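Local coordinates for hypothetical protein (Methanosarcina mazei, PDB 2I1S), which is of unknown function but belongs to the plasmid pRiA4b ORF-3-like protein family, at residues 25-30 / 129-134; 7-12 / 118-123; 64-69 / 81-86; 55-60 / 99-104. All coordinates share one frame; numbering follows the deposited sequence.

Interaction 1 (25-30 / 129-134)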
loop_
_atom_site.group_PDB
_atom_site.type_symbol
_atom_site.label_atom_id
_atom_site.label_comp_id
_atom_site.label_asym_id
_atom_site.label_seq_id
_atom_site.Cartn_x
_atom_site.Cartn_y
_atom_site.Cartn_z
ATOM N N ARG A 25 -4.255 7.938 -1.941
ATOM C CA ARG A 25 -3.258 8.849 -2.515
ATOM C C ARG A 25 -2.492 9.473 -1.354
ATOM O O ARG A 25 -3.089 9.923 -0.396
ATOM C CB ARG A 25 -3.914 9.892 -3.471
ATOM C CG ARG A 25 -3.608 9.616 -4.927
ATOM C CD ARG A 25 -4.245 10.610 -5.921
ATOM N NE ARG A 25 -5.465 9.973 -6.354
ATOM C CZ ARG A 25 -5.708 9.411 -7.526
ATOM N NH1 ARG A 25 -4.860 9.473 -8.523
ATOM N NH2 ARG A 25 -6.860 8.808 -7.693
ATOM N N ILE A 26 -1.175 9.407 -1.397
ATOM C CA ILE A 26 -0.348 9.983 -0.334
ATOM C C ILE A 26 0.755 10.846 -0.935
ATOM O O ILE A 26 1.166 10.618 -2.084
ATOM C CB ILE A 26 0.297 8.895 0.600
ATOM C CG1 ILE A 26 1.350 8.050 -0.152
ATOM C CG2 ILE A 26 -0.789 8.073 1.340
ATOM C CD1 ILE A 26 2.189 7.058 0.742
ATOM N N GLN A 27 1.246 11.824 -0.170
ATOM C CA GLN A 27 2.453 12.553 -0.595
ATOM C C GLN A 27 3.616 12.277 0.371
ATOM O O GLN A 27 3.471 12.389 1.597
ATOM C CB GLN A 27 2.170 14.034 -0.730
ATOM C CG GLN A 27 1.014 14.372 -1.682
ATOM C CD GLN A 27 0.676 15.843 -1.657
ATOM O OE1 GLN A 27 1.505 16.652 -1.241
ATOM N NE2 GLN A 27 -0.536 16.210 -2.106
ATOM N N VAL A 28 4.770 11.907 -0.167
ATOM C CA VAL A 28 5.913 11.584 0.702
ATOM C C VAL A 28 7.142 12.486 0.438
ATOM O O VAL A 28 7.318 12.944 -0.679
ATOM C CB VAL A 28 6.298 10.060 0.617
ATOM C CG1 VAL A 28 5.180 9.207 1.160
ATOM C CG2 VAL A 28 6.629 9.651 -0.804
ATOM N N PRO A 29 7.976 12.752 1.480
ATOM C CA PRO A 29 9.234 13.442 1.218
ATOM C C PRO A 29 10.040 12.725 0.144
ATOM O O PRO A 29 10.100 11.472 0.130
ATOM C CB PRO A 29 9.972 13.376 2.576
ATOM C CG PRO A 29 8.872 13.325 3.591
ATOM C CD PRO A 29 7.798 12.481 2.925
ATOM N N GLU A 30 10.644 13.511 -0.744
ATOM C CA GLU A 30 11.481 12.982 -1.813
ATOM C C GLU A 30 12.681 12.169 -1.292
ATOM O O GLU A 30 13.120 11.236 -1.952
ATOM C CB GLU A 30 11.929 14.108 -2.777
ATOM C CG GLU A 30 12.862 15.165 -2.141
ATOM C CD GLU A 30 13.431 16.179 -3.144
ATOM O OE1 GLU A 30 13.423 15.894 -4.370
ATOM O OE2 GLU A 30 13.889 17.258 -2.690
ATOM N N TYR A 129 4.609 16.172 6.226
ATOM C CA TYR A 129 4.576 14.990 5.363
ATOM C C TYR A 129 5.088 13.760 6.121
ATOM O O TYR A 129 5.901 13.903 7.036
ATOM C CB TYR A 129 5.388 15.232 4.098
ATOM C CG TYR A 129 4.860 16.348 3.239
ATOM C CD1 TYR A 129 3.957 16.083 2.198
ATOM C CD2 TYR A 129 5.292 17.666 3.419
ATOM C CE1 TYR A 129 3.471 17.112 1.365
ATOM C CE2 TYR A 129 4.819 18.708 2.597
ATOM C CZ TYR A 129 3.906 18.419 1.573
ATOM O OH TYR A 129 3.420 19.427 0.765
ATOM N N PRO A 130 4.601 12.547 5.769
ATOM C CA PRO A 130 3.640 12.214 4.723
ATOM C C PRO A 130 2.206 12.615 5.042
ATOM O O PRO A 130 1.848 12.818 6.213
ATOM C CB PRO A 130 3.767 10.692 4.585
ATOM C CG PRO A 130 4.521 10.230 5.716
ATOM C CD PRO A 130 5.053 11.356 6.512
ATOM N N ILE A 131 1.407 12.768 3.995
ATOM C CA ILE A 131 -0.025 13.000 4.147
ATOM C C ILE A 131 -0.853 12.070 3.277
ATOM O O ILE A 131 -0.374 11.583 2.253
ATOM C CB ILE A 131 -0.453 14.494 3.859
ATOM C CG1 ILE A 131 -0.126 14.935 2.437
ATOM C CG2 ILE A 131 0.097 15.453 4.899
ATOM C CD1 ILE A 131 -0.811 16.268 2.098
ATOM N N CYS A 132 -2.098 11.831 3.670
ATOM C CA CYS A 132 -3.021 11.085 2.815
ATOM C C CYS A 132 -4.083 12.046 2.359
ATOM O O CYS A 132 -4.800 12.624 3.174
ATOM C CB CYS A 132 -3.638 9.896 3.566
ATOM S SG CYS A 132 -4.804 8.898 2.605
ATOM N N THR A 133 -4.174 12.253 1.056
ATOM C CA THR A 133 -5.096 13.241 0.557
ATOM C C THR A 133 -6.486 12.701 0.184
ATOM O O THR A 133 -7.449 13.474 0.178
ATOM C CB THR A 133 -4.515 14.013 -0.650
ATOM O OG1 THR A 133 -4.280 13.114 -1.753
ATOM C CG2 THR A 133 -3.229 14.775 -0.259
ATOM N N ALA A 134 -6.573 11.404 -0.143
ATOM C CA ALA A 134 -7.770 10.773 -0.703
ATOM C C ALA A 134 -7.639 9.241 -0.732
ATOM O O ALA A 134 -6.536 8.669 -0.686
ATOM C CB ALA A 134 -8.037 11.316 -2.145
#

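Interaction 2 (7-12 / 118-123)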
loop_
_atom_site.group_PDB
_atom_site.type_symbol
_atom_site.label_atom_id
_atom_site.label_comp_id
_atom_site.label_asym_id
_atom_site.label_seq_id
_atom_site.Cartn_x
_atom_site.Cartn_y
_atom_site.Cartn_z
ATOM N N LYS A 7 11.225 18.677 -2.534
ATOM C CA LYS A 7 10.049 18.168 -3.282
ATOM C C LYS A 7 9.297 17.029 -2.576
ATOM O O LYS A 7 9.865 16.314 -1.717
ATOM C CB LYS A 7 10.456 17.726 -4.701
ATOM C CG LYS A 7 11.675 18.502 -5.267
ATOM C CD LYS A 7 11.739 18.508 -6.791
ATOM C CE LYS A 7 10.958 19.700 -7.399
ATOM N NZ LYS A 7 11.464 21.031 -6.921
ATOM N N VAL A 8 8.015 16.879 -2.919
ATOM C CA VAL A 8 7.241 15.714 -2.494
ATOM C C VAL A 8 6.699 14.863 -3.670
ATOM O O VAL A 8 6.286 15.381 -4.709
ATOM C CB VAL A 8 6.157 16.059 -1.431
ATOM C CG1 VAL A 8 6.816 16.660 -0.223
ATOM C CG2 VAL A 8 5.148 17.002 -1.961
ATOM N N TYR A 9 6.737 13.548 -3.494
ATOM C CA TYR A 9 6.208 12.602 -4.474
ATOM C C TYR A 9 4.723 12.334 -4.174
ATOM O O TYR A 9 4.392 11.864 -3.079
ATOM C CB TYR A 9 7.033 11.310 -4.406
ATOM C CG TYR A 9 8.484 11.426 -4.901
ATOM C CD1 TYR A 9 9.031 12.671 -5.271
ATOM C CD2 TYR A 9 9.300 10.280 -5.012
ATOM C CE1 TYR A 9 10.343 12.785 -5.744
ATOM C CE2 TYR A 9 10.610 10.370 -5.480
ATOM C CZ TYR A 9 11.134 11.637 -5.849
ATOM O OH TYR A 9 12.454 11.751 -6.311
ATOM N N HIS A 10 3.843 12.656 -5.138
ATOM C CA HIS A 10 2.419 12.297 -5.093
ATOM C C HIS A 10 2.222 10.891 -5.687
ATOM O O HIS A 10 2.356 10.687 -6.922
ATOM C CB HIS A 10 1.553 13.319 -5.842
ATOM C CG HIS A 10 1.767 14.734 -5.390
ATOM N ND1 HIS A 10 0.726 15.597 -5.115
ATOM C CD2 HIS A 10 2.903 15.440 -5.157
ATOM C CE1 HIS A 10 1.208 16.771 -4.736
ATOM N NE2 HIS A 10 2.527 16.698 -4.747
ATOM N N LEU A 11 1.914 9.933 -4.796
ATOM C CA LEU A 11 1.875 8.511 -5.133
ATOM C C LEU A 11 0.452 8.018 -5.129
ATOM O O LEU A 11 -0.302 8.379 -4.231
ATOM C CB LEU A 11 2.681 7.705 -4.091
ATOM C CG LEU A 11 4.175 8.032 -3.978
ATOM C CD1 LEU A 11 4.817 7.189 -2.862
ATOM C CD2 LEU A 11 4.964 7.874 -5.331
ATOM N N LYS A 12 0.057 7.205 -6.104
ATOM C CA LYS A 12 -1.159 6.414 -5.908
ATOM C C LYS A 12 -0.775 5.006 -5.518
ATOM O O LYS A 12 0.202 4.456 -6.029
ATOM C CB LYS A 12 -2.040 6.392 -7.139
ATOM C CG LYS A 12 -3.431 5.844 -6.882
ATOM C CD LYS A 12 -4.208 5.808 -8.171
ATOM C CE LYS A 12 -5.504 5.043 -7.936
ATOM N NZ LYS A 12 -6.273 4.744 -9.170
ATOM N N GLU A 118 2.572 9.974 -9.574
ATOM C CA GLU A 118 1.801 10.827 -10.480
ATOM C C GLU A 118 2.431 12.200 -10.672
ATOM O O GLU A 118 2.427 12.723 -11.783
ATOM C CB GLU A 118 0.351 10.968 -10.023
ATOM C CG GLU A 118 -0.485 9.701 -10.226
ATOM C CD GLU A 118 -1.891 9.799 -9.632
ATOM O OE1 GLU A 118 -2.079 10.525 -8.618
ATOM O OE2 GLU A 118 -2.808 9.139 -10.179
ATOM N N LYS A 119 2.951 12.785 -9.586
ATOM C CA LYS A 119 3.506 14.155 -9.616
ATOM C C LYS A 119 4.640 14.298 -8.616
ATOM O O LYS A 119 4.580 13.745 -7.510
ATOM C CB LYS A 119 2.444 15.188 -9.233
ATOM C CG LYS A 119 1.236 15.298 -10.143
ATOM C CD LYS A 119 -0.068 15.419 -9.324
ATOM C CE LYS A 119 -0.138 16.741 -8.557
ATOM N NZ LYS A 119 -1.421 17.490 -8.805
ATOM N N ILE A 120 5.669 15.029 -9.021
ATOM C CA ILE A 120 6.735 15.493 -8.141
ATOM C C ILE A 120 6.522 17.003 -7.995
ATOM O O ILE A 120 6.546 17.718 -8.995
ATOM C CB ILE A 120 8.143 15.228 -8.759
ATOM C CG1 ILE A 120 8.416 13.719 -8.915
ATOM C CG2 ILE A 120 9.244 15.904 -7.923
ATOM C CD1 ILE A 120 9.837 13.386 -9.390
ATOM N N LEU A 121 6.299 17.498 -6.776
ATOM C CA LEU A 121 6.038 18.931 -6.572
ATOM C C LEU A 121 6.782 19.521 -5.362
ATOM O O LEU A 121 7.132 18.766 -4.454
ATOM C CB LEU A 121 4.527 19.173 -6.483
ATOM C CG LEU A 121 3.772 19.058 -7.821
ATOM C CD1 LEU A 121 2.279 19.239 -7.597
ATOM C CD2 LEU A 121 4.296 20.004 -8.922
ATOM N N PRO A 122 7.062 20.863 -5.357
ATOM C CA PRO A 122 7.690 21.440 -4.160
ATOM C C PRO A 122 6.797 21.215 -2.945
ATOM O O PRO A 122 5.576 21.243 -3.075
ATOM C CB PRO A 122 7.806 22.950 -4.483
ATOM C CG PRO A 122 7.761 23.044 -5.950
ATOM C CD PRO A 122 6.861 21.885 -6.403
ATOM N N ARG A 123 7.401 20.957 -1.786
ATOM C CA ARG A 123 6.630 20.754 -0.563
ATOM C C ARG A 123 5.927 22.040 -0.122
ATOM O O ARG A 123 6.380 23.152 -0.415
ATOM C CB ARG A 123 7.510 20.216 0.550
ATOM C CG ARG A 123 8.483 21.213 1.159
ATOM C CD ARG A 123 8.563 20.952 2.657
ATOM N NE ARG A 123 9.927 20.680 3.078
ATOM C CZ ARG A 123 10.273 20.342 4.313
ATOM N NH1 ARG A 123 11.559 20.117 4.598
ATOM N NH2 ARG A 123 9.342 20.231 5.259
#

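Interaction 3 (64-69 / 81-86)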
loop_
_atom_site.group_PDB
_atom_site.type_symbol
_atom_site.label_atom_id
_atom_site.label_comp_id
_atom_site.label_asym_id
_atom_site.label_seq_id
_atom_site.Cartn_x
_atom_site.Cartn_y
_atom_site.Cartn_z
ATOM N N MET A 64 17.315 -2.930 -15.378
ATOM C CA MET A 64 17.010 -4.235 -14.754
ATOM C C MET A 64 15.986 -4.059 -13.638
ATOM O O MET A 64 15.891 -2.984 -13.049
ATOM C CB MET A 64 18.270 -4.874 -14.140
ATOM C CG MET A 64 19.490 -4.939 -15.031
ATOM S SD MET A 64 19.358 -6.230 -16.285
ATOM C CE MET A 64 18.757 -7.599 -15.270
ATOM N N LEU A 65 15.251 -5.134 -13.343
ATOM C CA LEU A 65 14.280 -5.199 -12.243
ATOM C C LEU A 65 14.997 -5.524 -10.926
ATOM O O LEU A 65 15.555 -6.601 -10.772
ATOM C CB LEU A 65 13.213 -6.275 -12.560
ATOM C CG LEU A 65 11.949 -6.413 -11.668
ATOM C CD1 LEU A 65 10.921 -5.283 -11.889
ATOM C CD2 LEU A 65 11.259 -7.775 -11.845
ATOM N N ASP A 66 15.009 -4.576 -9.995
ATOM C CA ASP A 66 15.593 -4.782 -8.657
ATOM C C ASP A 66 14.551 -5.232 -7.644
ATOM O O ASP A 66 13.430 -4.738 -7.656
ATOM C CB ASP A 66 16.239 -3.485 -8.126
ATOM C CG ASP A 66 17.532 -3.123 -8.850
ATOM O OD1 ASP A 66 18.088 -3.971 -9.598
ATOM O OD2 ASP A 66 18.012 -1.983 -8.639
ATOM N N LYS A 67 14.928 -6.155 -6.764
ATOM C CA LYS A 67 14.124 -6.508 -5.608
ATOM C C LYS A 67 14.638 -5.722 -4.399
ATOM O O LYS A 67 15.841 -5.756 -4.094
ATOM C CB LYS A 67 14.213 -8.001 -5.312
ATOM C CG LYS A 67 13.352 -8.914 -6.180
ATOM C CD LYS A 67 13.106 -10.250 -5.436
ATOM C CE LYS A 67 12.079 -11.179 -6.128
ATOM N NZ LYS A 67 12.587 -11.768 -7.409
ATOM N N ILE A 68 13.735 -5.031 -3.700
ATOM C CA ILE A 68 14.132 -4.196 -2.564
ATOM C C ILE A 68 13.361 -4.618 -1.308
ATOM O O ILE A 68 12.141 -4.704 -1.335
ATOM C CB ILE A 68 13.911 -2.678 -2.871
ATOM C CG1 ILE A 68 14.582 -2.272 -4.180
ATOM C CG2 ILE A 68 14.349 -1.799 -1.715
ATOM C CD1 ILE A 68 13.862 -1.114 -4.868
ATOM N N GLY A 69 14.066 -4.902 -0.217
ATOM C CA GLY A 69 13.409 -5.382 0.987
ATOM C C GLY A 69 14.335 -5.380 2.174
ATOM O O GLY A 69 15.424 -4.803 2.130
ATOM N N PRO A 81 21.515 -10.051 -4.614
ATOM C CA PRO A 81 20.327 -9.997 -5.456
ATOM C C PRO A 81 19.180 -9.244 -4.780
ATOM O O PRO A 81 18.145 -8.999 -5.402
ATOM C CB PRO A 81 19.962 -11.470 -5.624
ATOM C CG PRO A 81 20.395 -12.098 -4.340
ATOM C CD PRO A 81 21.563 -11.286 -3.813
ATOM N N LEU A 82 19.362 -8.894 -3.512
ATOM C CA LEU A 82 18.396 -8.093 -2.803
ATOM C C LEU A 82 19.021 -6.742 -2.449
ATOM O O LEU A 82 20.119 -6.689 -1.888
ATOM C CB LEU A 82 17.886 -8.827 -1.556
ATOM C CG LEU A 82 16.805 -8.119 -0.715
ATOM C CD1 LEU A 82 15.447 -8.225 -1.378
ATOM C CD2 LEU A 82 16.739 -8.677 0.694
ATOM N N VAL A 83 18.327 -5.664 -2.818
ATOM C CA VAL A 83 18.719 -4.279 -2.518
ATOM C C VAL A 83 18.084 -3.877 -1.181
ATOM O O VAL A 83 16.894 -4.137 -0.961
ATOM C CB VAL A 83 18.273 -3.294 -3.669
ATOM C CG1 VAL A 83 18.480 -1.825 -3.293
ATOM C CG2 VAL A 83 19.001 -3.621 -4.994
ATOM N N SER A 84 18.885 -3.272 -0.297
ATOM C CA SER A 84 18.458 -2.893 1.059
ATOM C C SER A 84 17.559 -1.681 1.041
ATOM O O SER A 84 17.958 -0.619 0.585
ATOM C CB SER A 84 19.667 -2.621 1.973
ATOM O OG SER A 84 19.278 -2.005 3.190
ATOM N N GLU A 85 16.349 -1.857 1.549
ATOM C CA GLU A 85 15.345 -0.816 1.576
ATOM C C GLU A 85 15.698 0.331 2.512
ATOM O O GLU A 85 15.176 1.422 2.359
ATOM C CB GLU A 85 13.979 -1.423 1.972
ATOM C CG GLU A 85 13.924 -2.108 3.371
ATOM C CD GLU A 85 12.513 -2.565 3.747
ATOM O OE1 GLU A 85 11.558 -2.147 3.077
ATOM O OE2 GLU A 85 12.346 -3.358 4.697
ATOM N N LYS A 86 16.535 0.068 3.515
ATOM C CA LYS A 86 17.003 1.124 4.434
ATOM C C LYS A 86 17.945 2.051 3.677
ATOM O O LYS A 86 18.020 3.231 3.987
ATOM C CB LYS A 86 17.738 0.552 5.668
ATOM C CG LYS A 86 16.856 -0.192 6.639
ATOM C CD LYS A 86 17.596 -0.540 7.917
ATOM C CE LYS A 86 16.622 -1.114 8.960
ATOM N NZ LYS A 86 17.271 -1.692 10.165
#

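Interaction 4 (55-60 / 99-104)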
loop_
_atom_site.group_PDB
_atom_site.type_symbol
_atom_site.label_atom_id
_atom_site.label_comp_id
_atom_site.label_asym_id
_atom_site.label_seq_id
_atom_site.Cartn_x
_atom_site.Cartn_y
_atom_site.Cartn_z
ATOM N N PHE A 55 9.558 -4.850 -2.386
ATOM C CA PHE A 55 9.276 -4.070 -3.566
ATOM C C PHE A 55 10.005 -4.725 -4.758
ATOM O O PHE A 55 11.094 -5.301 -4.596
ATOM C CB PHE A 55 9.776 -2.631 -3.422
ATOM C CG PHE A 55 9.238 -1.892 -2.216
ATOM C CD1 PHE A 55 8.132 -1.050 -2.336
ATOM C CD2 PHE A 55 9.857 -2.022 -0.954
ATOM C CE1 PHE A 55 7.628 -0.365 -1.220
ATOM C CE2 PHE A 55 9.367 -1.340 0.160
ATOM C CZ PHE A 55 8.227 -0.500 0.018
ATOM N N GLU A 56 9.366 -4.669 -5.923
ATOM C CA GLU A 56 9.990 -4.954 -7.209
ATOM C C GLU A 56 9.899 -3.674 -8.047
ATOM O O GLU A 56 8.813 -3.149 -8.267
ATOM C CB GLU A 56 9.226 -6.037 -7.963
ATOM C CG GLU A 56 9.480 -7.466 -7.544
ATOM C CD GLU A 56 8.713 -8.467 -8.414
ATOM O OE1 GLU A 56 8.078 -8.051 -9.438
ATOM O OE2 GLU A 56 8.752 -9.676 -8.065
ATOM N N MET A 57 11.029 -3.185 -8.531
ATOM C CA MET A 57 11.036 -1.972 -9.375
ATOM C C MET A 57 12.189 -2.048 -10.382
ATOM O O MET A 57 13.268 -2.564 -10.055
ATOM C CB MET A 57 11.133 -0.728 -8.470
ATOM C CG MET A 57 11.032 0.603 -9.162
ATOM S SD MET A 57 10.521 1.942 -8.069
ATOM C CE MET A 57 9.855 2.965 -9.340
ATOM N N VAL A 58 11.949 -1.574 -11.608
ATOM C CA VAL A 58 13.034 -1.284 -12.562
ATOM C C VAL A 58 14.002 -0.204 -12.020
ATOM O O VAL A 58 13.571 0.878 -11.577
ATOM C CB VAL A 58 12.479 -0.826 -13.954
ATOM C CG1 VAL A 58 13.564 -0.195 -14.798
ATOM C CG2 VAL A 58 11.837 -1.989 -14.688
ATOM N N ASN A 59 15.300 -0.500 -12.065
ATOM C CA ASN A 59 16.318 0.461 -11.680
ATOM C C ASN A 59 16.681 1.352 -12.892
ATOM O O ASN A 59 17.148 0.857 -13.905
ATOM C CB ASN A 59 17.515 -0.306 -11.114
ATOM C CG ASN A 59 18.693 0.589 -10.718
ATOM O OD1 ASN A 59 18.680 1.812 -10.884
ATOM N ND2 ASN A 59 19.738 -0.046 -10.198
ATOM N N PRO A 60 16.421 2.673 -12.802
ATOM C CA PRO A 60 16.651 3.563 -13.956
ATOM C C PRO A 60 18.094 3.653 -14.424
ATOM O O PRO A 60 18.333 3.958 -15.605
ATOM C CB PRO A 60 16.190 4.936 -13.462
ATOM C CG PRO A 60 16.052 4.822 -11.960
ATOM C CD PRO A 60 15.848 3.381 -11.636
ATOM N N LYS A 99 7.832 5.338 -13.269
ATOM C CA LYS A 99 6.882 5.827 -12.264
ATOM C C LYS A 99 6.234 4.781 -11.351
ATOM O O LYS A 99 5.614 5.157 -10.338
ATOM C CB LYS A 99 5.829 6.763 -12.877
ATOM C CG LYS A 99 5.123 6.274 -14.121
ATOM C CD LYS A 99 4.141 7.329 -14.620
ATOM C CE LYS A 99 4.732 8.749 -14.554
ATOM N NZ LYS A 99 3.741 9.855 -14.879
ATOM N N GLU A 100 6.442 3.491 -11.661
ATOM C CA GLU A 100 5.736 2.404 -10.986
ATOM C C GLU A 100 6.618 1.366 -10.245
ATOM O O GLU A 100 7.692 1.006 -10.717
ATOM C CB GLU A 100 4.785 1.721 -11.976
ATOM C CG GLU A 100 3.519 1.151 -11.318
ATOM C CD GLU A 100 2.429 0.867 -12.332
ATOM O OE1 GLU A 100 2.693 0.067 -13.261
ATOM O OE2 GLU A 100 1.310 1.435 -12.200
ATOM N N ALA A 101 6.145 0.914 -9.079
ATOM C CA ALA A 101 6.749 -0.186 -8.311
ATOM C C ALA A 101 5.666 -1.186 -7.989
ATOM O O ALA A 101 4.487 -0.845 -7.962
ATOM C CB ALA A 101 7.314 0.327 -6.999
ATOM N N LEU A 102 6.064 -2.426 -7.745
ATOM C CA LEU A 102 5.174 -3.396 -7.115
ATOM C C LEU A 102 5.609 -3.727 -5.667
ATOM O O LEU A 102 6.753 -4.113 -5.421
ATOM C CB LEU A 102 5.067 -4.656 -7.956
ATOM C CG LEU A 102 4.069 -5.691 -7.404
ATOM C CD1 LEU A 102 2.592 -5.253 -7.541
ATOM C CD2 LEU A 102 4.347 -7.055 -8.090
ATOM N N TYR A 103 4.682 -3.592 -4.736
ATOM C CA TYR A 103 4.894 -3.928 -3.322
ATOM C C TYR A 103 4.091 -5.166 -2.971
ATOM O O TYR A 103 2.879 -5.172 -3.124
ATOM C CB TYR A 103 4.424 -2.757 -2.454
ATOM C CG TYR A 103 4.424 -2.940 -0.951
ATOM C CD1 TYR A 103 5.589 -2.790 -0.204
ATOM C CD2 TYR A 103 3.246 -3.186 -0.260
ATOM C CE1 TYR A 103 5.587 -2.909 1.200
ATOM C CE2 TYR A 103 3.229 -3.303 1.150
ATOM C CZ TYR A 103 4.398 -3.157 1.878
ATOM O OH TYR A 103 4.374 -3.225 3.287
ATOM N N THR A 104 4.767 -6.195 -2.491
ATOM C CA THR A 104 4.123 -7.384 -1.958
ATOM C C THR A 104 4.278 -7.418 -0.419
ATOM O O THR A 104 5.361 -7.191 0.130
ATOM C CB THR A 104 4.706 -8.674 -2.626
ATOM O OG1 THR A 104 4.587 -8.567 -4.054
ATOM C CG2 THR A 104 3.983 -9.962 -2.146
HETATM O O HOH W 1 9.147 -0.849 -12.342
#

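Interaction 1 (25-30 / 129-134)
Q27 and I131 pair where strand 131-136 closes one end of the mixed sheet, antiparallel to strand 22-29. They form a hydrogen-bonded pair. Q27 N donates to I131 O at 2.9 Å, and I131 N donates back to Q27 O at 3.2 Å. Q27 O also meets P130 CA, a CA-H...O contact of 3.1 Å. Further along, R25 N donates to A134 O at 2.7 Å, and R25 O accepts from T133 N.

In this antiparallel edge pair, I26 and C132 point to one face, Q27 and I131 to the other. I26 and C132 are a non-hydrogen-bonded pair. There I26 CG2 packs on C132 CB at 4.0 Å, and I26 continues onto A40 and V44 of helix 34-44. Q27 and I131 lie side by side. The Q27 chain is extended beyond CG, with CG anti to the carbonyl carbon (chi1 -56°), and this carries the amide alongside the Y129 ring. Q27 OE1 sits at the ring edge, 3.3 Å from Y129 CE1, with amide and ring planes 32° apart. On the amide's nitrogen branch, Q27 NE2 is 3.6 Å from T133 CG2. Strand 7-15 also touches Q27, through V8 and H10.

A cis peptide joins Y129 to P130. Beside it, P29 CD packs on Y129 CB at 3.8 Å, and V28 CG1 touches P130 CB. Y129 OH bonds outside the pair, to K124 N. The R25 chain bends away from strand 131-136 to a salt bridge with E118.

Interaction 2 (7-12 / 118-123)
The H10 ring carries the K119 side chain over one face and has V8 O in plane at its edge. It stands between antiparallel neighbours of the sheet, strands 7-15 and 111-122. K119 CE makes a CH-pi contact, 4.1 Å from the H10 ring centroid and 29° off the normal. L121 CB comes in obliquely, 3.6 Å from H10 NE2. That nitrogen is buried by the contact and has no polar partner in the model. The Y9 ring points to the other face of the sheet. There I120 lies alongside it, with I120 CD1 3.7 Å from Y9 CE1.

A classic beta bulge interrupts the pairing. E118 and K119 together stand opposite the single residue H10. H10 O accepts from E118 N at 2.8 Å and takes only a weak bond from K119 N at 3.4 Å. H10 N donates to K119 O. Beyond the bulge the pairing is regular: V8 N donates to L121 O at 2.6 Å, nearly along the C=O axis, and L121 N donates back to V8 O.

The H10 torsion explains its contacts. CG stands anti to the carbonyl carbon (chi1 -53°), which lays the ring across K119 and L121. Y9 also reaches L90 and S91 of helix 90-93. K7 CD packs on I120 CG2, and V8 CG1 meets R123 CB at 3.7 Å, just past the end of strand 111-122.

Interaction 3 (64-69 / 81-86)
I68 and V83 pair side by side in the two parallel strands that end the mixed sheet, 65-69 and 82-84. This is the tight part. I68 CG1 packs on V83 CB at 3.9 Å, and the same face meets Y93 and A88. V83 O accepts from G69 N at 3.0 Å and also meets I68 CA. V83 N donates to K67 O at 2.8 Å.

The opposite face is more exposed. L82 CD1 lies on the backbone there, 3.7 Å from K67 O, but the K67 chain leads away and leaves this side looser. P81 meets K67 CB through its carbonyl oxygen.

Just after the short strand, E85 N donates to G69 O at 3.1 Å, from above the carbonyl plane. E85 is buried, and its carboxylate bonds to H53 NE2. With an alanine here in place of E85, H53 would probably lose its carboxylate mate and a gap would open beside G69. The E85 CG sits between the backbone N and the carbonyl carbon (chi1 60°). This turn brings E85 CG to 3.3 Å from G69 O, while E85 CB packs on I68 CG2 at 3.7 Å.

Interaction 4 (55-60 / 99-104)
F55 and Y103 meet ring against ring on the helix-covered face of the sheet. Y103 CD1 lies over one face of the F55 ring, offset toward the rim, and comes within 3.3 Å of F55 CE1. The centroids are 5.0 Å apart and the planes are at 50°. Y103 CG stands anti to the backbone N (chi1 174°), and F55 CG anti to the carbonyl carbon (chi1 -56°). These settings lean the two rings together.

Their backbones are a non-hydrogen-bonded pair in antiparallel strands 53-58 and 100-105. The next pair is bonded both ways: E56 N to L102 O at 2.7 Å and L102 N to E56 O at 2.9 Å, each in the carbonyl plane. Beyond it, M57 SD packs on A101 CB at 3.7 Å, and M57 CE reaches E100 O at 3.2 Å. A water then spans the strands. It accepts from V58 N at 3.0 Å and donates to E100 O.

Helix 34-44 supplies much of the outer shell. F34 meets F55 edge-to-face, and L37 and I41 pack on it. The H53 ring meets Y103. A serine in place of F55 would probably leave a gap beside Y103 and under the helix. Ring-to-ring contact thus dominates between the two segments on this face. The polar Y103 OH is held by H38 and Q42, and these two bonds probably limit how far its ring can shift.

Overall arrangement
All four contacts pair neighbouring strands of one mixed sheet. Interactions 1 and 2 share one half of it, their centres 8 Å apart. Strands 7-15 and 22-29 are neighbours there, and the R25-E118 salt bridge ties the two contacts. Interactions 3 and 4 share the other half, their centres 9 Å apart, joined by a probable hydrogen bond from D66 N to M57 O. Interaction 2 is a surface contact that mixes lysine, aromatic and aliphatic groups. The other three are partly buried. Interaction 4 is the most aromatic and sits against helix 34-44. Interactions 1 and 3 close opposite ends of the sheet, one antiparallel, the other parallel.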